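Local coordinates for diaminopimelate decarboxylase (Methanocaldococcus jannaschii, PDB 1TWI), which catalyses the pyridoxal phosphate-dependent decarboxylation of meso-diaminopimelate to L-lysine, the last step of lysine biosynthesis by the diaminopimelate pathway, at residues 203-208 with 241-246; 188-193 with 229-234. All blocks are in the same frame, centred on the assembly; numbering follows the deposited sequence.

Contact 1 of 2, residues 203-208 with 241-246; sequences NVVGVH and EIEDVN
The imidazole of His208 presents its edge to Asn246: CD2 lies 3.4 Å from Asn246 CG, and Asn246 CB sits in the ring plane. The amide is turned 89° from the ring, so the two flat groups stand side by side, perpendicular to each other. Both residues hold CG anti to the backbone N (chi1 164° and 176°), which sends them the same way, toward Glu290; its carboxylate takes a hydrogen bond from His208 NE2 and another from Asn246 ND2. Asn246 OD1 accepts from the backbone N of Gly248, so the amide is held at both ends.

Underneath, the strands run parallel. Asp244 N bonds weakly to Val205 O, Val207 N donates to Asp244 O at 3.1 Å, and Asn246 N reaches Val207 O at 3.0 Å. Gly206 CA comes within 3.0 Å of Asp244 O; lacking a beta carbon, glycine leaves that oxygen room. Asp244, buried, is held by Arg129 in a salt bridge through OD2 and by Asn286 through OD1. The branched Val207 faces helix 219-237, its CG2 4.0 Å from Val245 CG2 and its CG1 against Ile242 CD1. Nearer the strand starts, one water ties Val204 O to Glu241 O and Glu243 N.

This is the parallel pairing of a beta-alpha-beta unit in the TIM-like barrel of class-II decarboxylases, with His208, at the C-terminal end of strand 202-208, touching pyridoxal phosphate.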
loop_
_atom_site.group_PDB
_atom_site.type_symbol
_atom_site.label_atom_id
_atom_site.label_comp_id
_atom_site.label_asym_id
_atom_site.label_seq_id
_atom_site.Cartn_x
_atom_site.Cartn_y
_atom_site.Cartn_z
ATOM N N ASN A 203 -31.139 -18.828 -6.759
ATOM C CA ASN A 203 -32.369 -18.139 -6.497
ATOM C C ASN A 203 -32.076 -16.644 -6.676
ATOM O O ASN A 203 -31.294 -16.070 -5.893
ATOM C CB ASN A 203 -32.778 -18.447 -5.047
ATOM C CG ASN A 203 -33.949 -17.628 -4.575
ATOM O OD1 ASN A 203 -33.850 -16.931 -3.546
ATOM N ND2 ASN A 203 -35.048 -17.703 -5.281
ATOM N N VAL A 204 -32.706 -16.047 -7.695
ATOM C CA VAL A 204 -32.553 -14.622 -8.059
ATOM C C VAL A 204 -33.232 -13.755 -7.027
ATOM O O VAL A 204 -34.461 -13.832 -6.900
ATOM C CB VAL A 204 -33.195 -14.339 -9.464
ATOM C CG1 VAL A 204 -33.065 -12.825 -9.806
ATOM C CG2 VAL A 204 -32.452 -15.149 -10.552
ATOM N N VAL A 205 -32.475 -12.928 -6.304
ATOM C CA VAL A 205 -33.068 -12.071 -5.259
ATOM C C VAL A 205 -32.824 -10.531 -5.399
ATOM O O VAL A 205 -33.367 -9.763 -4.620
ATOM C CB VAL A 205 -32.556 -12.412 -3.803
ATOM C CG1 VAL A 205 -32.984 -13.820 -3.364
ATOM C CG2 VAL A 205 -31.037 -12.231 -3.732
ATOM N N GLY A 206 -32.023 -10.070 -6.347
ATOM C CA GLY A 206 -31.864 -8.623 -6.432
ATOM C C GLY A 206 -30.888 -8.126 -7.466
ATOM O O GLY A 206 -30.307 -8.926 -8.242
ATOM N N VAL A 207 -30.723 -6.804 -7.524
ATOM C CA VAL A 207 -29.736 -6.185 -8.421
ATOM C C VAL A 207 -28.907 -5.256 -7.483
ATOM O O VAL A 207 -29.407 -4.781 -6.469
ATOM C CB VAL A 207 -30.418 -5.345 -9.546
ATOM C CG1 VAL A 207 -31.183 -6.286 -10.556
ATOM C CG2 VAL A 207 -31.397 -4.375 -8.908
ATOM N N HIS A 208 -27.662 -5.024 -7.840
ATOM C CA HIS A 208 -26.721 -4.226 -7.046
ATOM C C HIS A 208 -25.997 -3.287 -8.010
ATOM O O HIS A 208 -25.854 -3.570 -9.229
ATOM C CB HIS A 208 -25.702 -5.190 -6.400
ATOM C CG HIS A 208 -24.472 -4.523 -5.866
ATOM N ND1 HIS A 208 -23.304 -4.433 -6.583
ATOM C CD2 HIS A 208 -24.222 -3.932 -4.672
ATOM C CE1 HIS A 208 -22.381 -3.827 -5.851
ATOM N NE2 HIS A 208 -22.914 -3.514 -4.680
ATOM N N GLU A 241 -39.297 -10.451 -11.279
ATOM C CA GLU A 241 -39.435 -9.608 -10.090
ATOM C C GLU A 241 -38.161 -9.577 -9.265
ATOM O O GLU A 241 -37.462 -10.590 -9.121
ATOM C CB GLU A 241 -40.573 -10.091 -9.179
ATOM C CG GLU A 241 -41.960 -9.870 -9.759
ATOM C CD GLU A 241 -43.030 -9.950 -8.651
ATOM O OE1 GLU A 241 -42.983 -10.935 -7.848
ATOM O OE2 GLU A 241 -43.895 -9.020 -8.574
ATOM N N ILE A 242 -37.895 -8.405 -8.718
ATOM C CA ILE A 242 -36.692 -8.152 -7.907
ATOM C C ILE A 242 -37.007 -7.890 -6.411
ATOM O O ILE A 242 -37.681 -6.931 -6.078
ATOM C CB ILE A 242 -35.956 -6.939 -8.541
ATOM C CG1 ILE A 242 -35.433 -7.338 -9.922
ATOM C CG2 ILE A 242 -34.761 -6.477 -7.638
ATOM C CD1 ILE A 242 -34.370 -8.531 -9.796
ATOM N N GLU A 243 -36.482 -8.713 -5.503
ATOM C CA GLU A 243 -36.760 -8.542 -4.070
ATOM C C GLU A 243 -35.942 -7.476 -3.364
ATOM O O GLU A 243 -36.435 -6.805 -2.428
ATOM C CB GLU A 243 -36.554 -9.894 -3.338
ATOM C CG GLU A 243 -37.575 -10.932 -3.826
ATOM C CD GLU A 243 -37.266 -12.358 -3.431
ATOM O OE1 GLU A 243 -36.573 -12.557 -2.393
ATOM O OE2 GLU A 243 -37.732 -13.293 -4.163
ATOM N N ASP A 244 -34.700 -7.302 -3.822
ATOM C CA ASP A 244 -33.728 -6.387 -3.221
ATOM C C ASP A 244 -33.084 -5.478 -4.245
ATOM O O ASP A 244 -32.677 -5.952 -5.302
ATOM C CB ASP A 244 -32.476 -7.118 -2.648
ATOM C CG ASP A 244 -32.754 -8.031 -1.453
ATOM O OD1 ASP A 244 -33.811 -7.891 -0.812
ATOM O OD2 ASP A 244 -31.860 -8.887 -1.134
ATOM N N VAL A 245 -32.961 -4.200 -3.920
ATOM C CA VAL A 245 -32.194 -3.262 -4.741
ATOM C C VAL A 245 -31.097 -2.759 -3.787
ATOM O O VAL A 245 -31.361 -2.231 -2.709
ATOM C CB VAL A 245 -33.050 -2.095 -5.271
ATOM C CG1 VAL A 245 -32.123 -0.999 -5.833
ATOM C CG2 VAL A 245 -33.946 -2.627 -6.415
ATOM N N ASN A 246 -29.844 -2.966 -4.177
ATOM C CA ASN A 246 -28.705 -2.573 -3.329
ATOM C C ASN A 246 -27.989 -1.510 -4.132
ATOM O O ASN A 246 -27.521 -1.785 -5.250
ATOM C CB ASN A 246 -27.837 -3.834 -3.090
ATOM C CG ASN A 246 -26.557 -3.559 -2.292
ATOM O OD1 ASN A 246 -26.074 -2.415 -2.205
ATOM N ND2 ASN A 246 -25.975 -4.641 -1.730
HETATM O O HOH W 1 -35.836 -11.243 -7.018
HETATM O O HOH W 2 -36.711 -15.313 -5.727
#

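Contact 2 of 2, residues 188-193 with 229-234; sequences IAMKAI and MDFVVE
Phe231 reaches from helix 229-234 to the helix at 188-193 and meets it with the far end of its ring. Phe231 CZ lies 3.8 Å from Ala189 CB, which approaches obliquely, while the methyl CD1 of Ile193 comes in the ring plane to the edge at Phe231 CE2, also at 3.8 Å. Met190 N lies at the edge as well, near CZ. The two small or branched aliphatic residues suit this place: alanine lets the ring come close to the backbone of its helix, and isoleucine extends from the opposite direction to meet it.

Beside the ring, Met190 bends back over the gap. Its chain starts with CG anti to the backbone N (chi1 177°) and then turns at chi2 and chi3, carrying Met190 CE to 3.5 Å from Glu234 CG and 4.2 Å from Phe231 CE1. A flexible thioether can follow such a path. Glu234, a partly exposed residue, is extended and crosses the methionine obliquely; Met190 CE rests on its CG and also meets the start of the carboxylate, with Glu234 OE1 3.7 Å away.

Phe231 owes its reach to an anti chi1 (-175°), which points the ring straight across the space between the helices. The axes of the two short segments pass 11.6 Å apart, crossing at -49°, so the bridging falls mainly to side chains, chiefly Phe231. Ile159 of strand 153-160 touches Phe231 and Ala189, and Phe157 of the same strand touches Ile193. Leu235, one residue beyond the segment, adds contacts with Met190 and Ile193. The helices lie as neighbours on the outside of the barrel, 188-198 preceding and 219-237 following strand 202-208, with strand 153-160 beneath their junction and strand 182-183 beside the first helix.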
loop_
_atom_site.group_PDB
_atom_site.type_symbol
_atom_site.label_atom_id
_atom_site.label_comp_id
_atom_site.label_asym_id
_atom_site.label_seq_id
_atom_site.Cartn_x
_atom_site.Cartn_y
_atom_site.Cartn_z
ATOM N N ILE A 188 -25.978 -7.699 -21.523
ATOM C CA ILE A 188 -25.318 -8.704 -20.689
ATOM C C ILE A 188 -26.026 -8.943 -19.374
ATOM O O ILE A 188 -26.232 -10.079 -18.957
ATOM C CB ILE A 188 -23.844 -8.306 -20.452
ATOM C CG1 ILE A 188 -23.119 -8.373 -21.789
ATOM C CG2 ILE A 188 -23.162 -9.258 -19.392
ATOM C CD1 ILE A 188 -21.652 -7.959 -21.675
ATOM N N ALA A 189 -26.414 -7.880 -18.691
ATOM C CA ALA A 189 -27.070 -8.088 -17.419
ATOM C C ALA A 189 -28.405 -8.880 -17.586
ATOM O O ALA A 189 -28.719 -9.788 -16.788
ATOM C CB ALA A 189 -27.294 -6.682 -16.680
ATOM N N MET A 190 -29.188 -8.560 -18.606
ATOM C CA MET A 190 -30.442 -9.298 -18.811
ATOM C C MET A 190 -30.126 -10.775 -19.163
ATOM O O MET A 190 -30.805 -11.707 -18.712
ATOM C CB MET A 190 -31.266 -8.661 -19.941
ATOM C CG MET A 190 -32.579 -9.423 -20.282
ATOM S SD MET A 190 -33.791 -9.323 -18.975
ATOM C CE MET A 190 -34.383 -7.489 -19.062
ATOM N N LYS A 191 -29.105 -10.988 -19.996
ATOM C CA LYS A 191 -28.728 -12.375 -20.357
ATOM C C LYS A 191 -28.342 -13.184 -19.089
ATOM O O LYS A 191 -28.786 -14.327 -18.903
ATOM C CB LYS A 191 -27.562 -12.346 -21.332
ATOM C CG LYS A 191 -27.015 -13.704 -21.798
ATOM C CD LYS A 191 -25.844 -13.383 -22.761
ATOM C CE LYS A 191 -24.716 -14.408 -22.635
ATOM N NZ LYS A 191 -24.910 -15.643 -23.429
ATOM N N ALA A 192 -27.550 -12.569 -18.202
ATOM C CA ALA A 192 -27.132 -13.262 -16.988
ATOM C C ALA A 192 -28.322 -13.622 -16.102
ATOM O O ALA A 192 -28.423 -14.743 -15.571
ATOM C CB ALA A 192 -26.104 -12.395 -16.182
ATOM N N ILE A 193 -29.228 -12.678 -15.903
ATOM C CA ILE A 193 -30.354 -12.966 -15.046
ATOM C C ILE A 193 -31.285 -14.014 -15.684
ATOM O O ILE A 193 -31.850 -14.856 -14.964
ATOM C CB ILE A 193 -31.147 -11.649 -14.712
ATOM C CG1 ILE A 193 -30.252 -10.752 -13.838
ATOM C CG2 ILE A 193 -32.512 -11.967 -14.052
ATOM C CD1 ILE A 193 -30.791 -9.392 -13.659
ATOM N N MET A 229 -33.358 1.578 -11.324
ATOM C CA MET A 229 -34.781 1.313 -11.319
ATOM C C MET A 229 -35.333 1.113 -12.746
ATOM O O MET A 229 -36.266 0.300 -12.953
ATOM C CB MET A 229 -35.538 2.448 -10.558
ATOM C CG MET A 229 -35.284 2.448 -9.022
ATOM S SD MET A 229 -35.645 0.837 -8.206
ATOM C CE MET A 229 -37.466 0.888 -8.073
ATOM N N ASP A 230 -34.803 1.862 -13.724
ATOM C CA ASP A 230 -35.249 1.662 -15.096
ATOM C C ASP A 230 -34.982 0.197 -15.469
ATOM O O ASP A 230 -35.759 -0.430 -16.201
ATOM C CB ASP A 230 -34.458 2.521 -16.089
ATOM C CG ASP A 230 -34.862 4.018 -16.066
ATOM O OD1 ASP A 230 -35.873 4.384 -15.449
ATOM O OD2 ASP A 230 -34.141 4.787 -16.701
ATOM N N PHE A 231 -33.864 -0.353 -14.999
ATOM C CA PHE A 231 -33.565 -1.753 -15.338
ATOM C C PHE A 231 -34.532 -2.704 -14.596
ATOM O O PHE A 231 -34.910 -3.766 -15.130
ATOM C CB PHE A 231 -32.077 -2.092 -15.051
ATOM C CG PHE A 231 -31.683 -3.491 -15.488
ATOM C CD1 PHE A 231 -31.683 -3.819 -16.837
ATOM C CD2 PHE A 231 -31.373 -4.475 -14.547
ATOM C CE1 PHE A 231 -31.377 -5.148 -17.283
ATOM C CE2 PHE A 231 -31.061 -5.825 -14.965
ATOM C CZ PHE A 231 -31.070 -6.125 -16.352
ATOM N N VAL A 232 -34.927 -2.347 -13.381
ATOM C CA VAL A 232 -35.889 -3.185 -12.647
ATOM C C VAL A 232 -37.205 -3.195 -13.446
ATOM O O VAL A 232 -37.903 -4.227 -13.527
ATOM C CB VAL A 232 -36.076 -2.676 -11.159
ATOM C CG1 VAL A 232 -37.101 -3.501 -10.435
ATOM C CG2 VAL A 232 -34.707 -2.879 -10.362
ATOM N N VAL A 233 -37.544 -2.058 -14.055
ATOM C CA VAL A 233 -38.769 -2.003 -14.887
ATOM C C VAL A 233 -38.558 -2.926 -16.100
ATOM O O VAL A 233 -39.434 -3.738 -16.425
ATOM C CB VAL A 233 -39.092 -0.555 -15.393
ATOM C CG1 VAL A 233 -40.263 -0.597 -16.415
ATOM C CG2 VAL A 233 -39.486 0.331 -14.209
ATOM N N GLU A 234 -37.419 -2.805 -16.774
ATOM C CA GLU A 234 -37.122 -3.690 -17.910
ATOM C C GLU A 234 -37.247 -5.188 -17.519
ATOM O O GLU A 234 -37.798 -6.006 -18.291
ATOM C CB GLU A 234 -35.727 -3.404 -18.462
ATOM C CG GLU A 234 -35.364 -4.200 -19.746
ATOM C CD GLU A 234 -33.945 -3.898 -20.283
ATOM O OE1 GLU A 234 -33.488 -4.607 -21.228
ATOM O OE2 GLU A 234 -33.269 -2.966 -19.777
#

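Overall arrangement
Along the chain the segments alternate: helix 188-193, strand 203-208, helix 229-234, then segment 241-246, which ends in strand 244-246. Contact 1 therefore pairs strand 202-208 with strand 244-246, and contact 2 the two helices, of one consecutive run in the pyridoxal-binding barrel, with centres 10 Å apart. They meet through Val232: Val232 CG2, on the inward side of helix 219-237, packs on Val207 CG2 at 3.9 Å and on Val245 CG2 at 4.0 Å; Met229 also approaches Val245. The layering is that of an alpha/beta barrel, with parallel strands inside and helices outside. The strand pair of contact 1 ends beside the cofactor, whereas contact 2 lies in the outer layer, away from the active site.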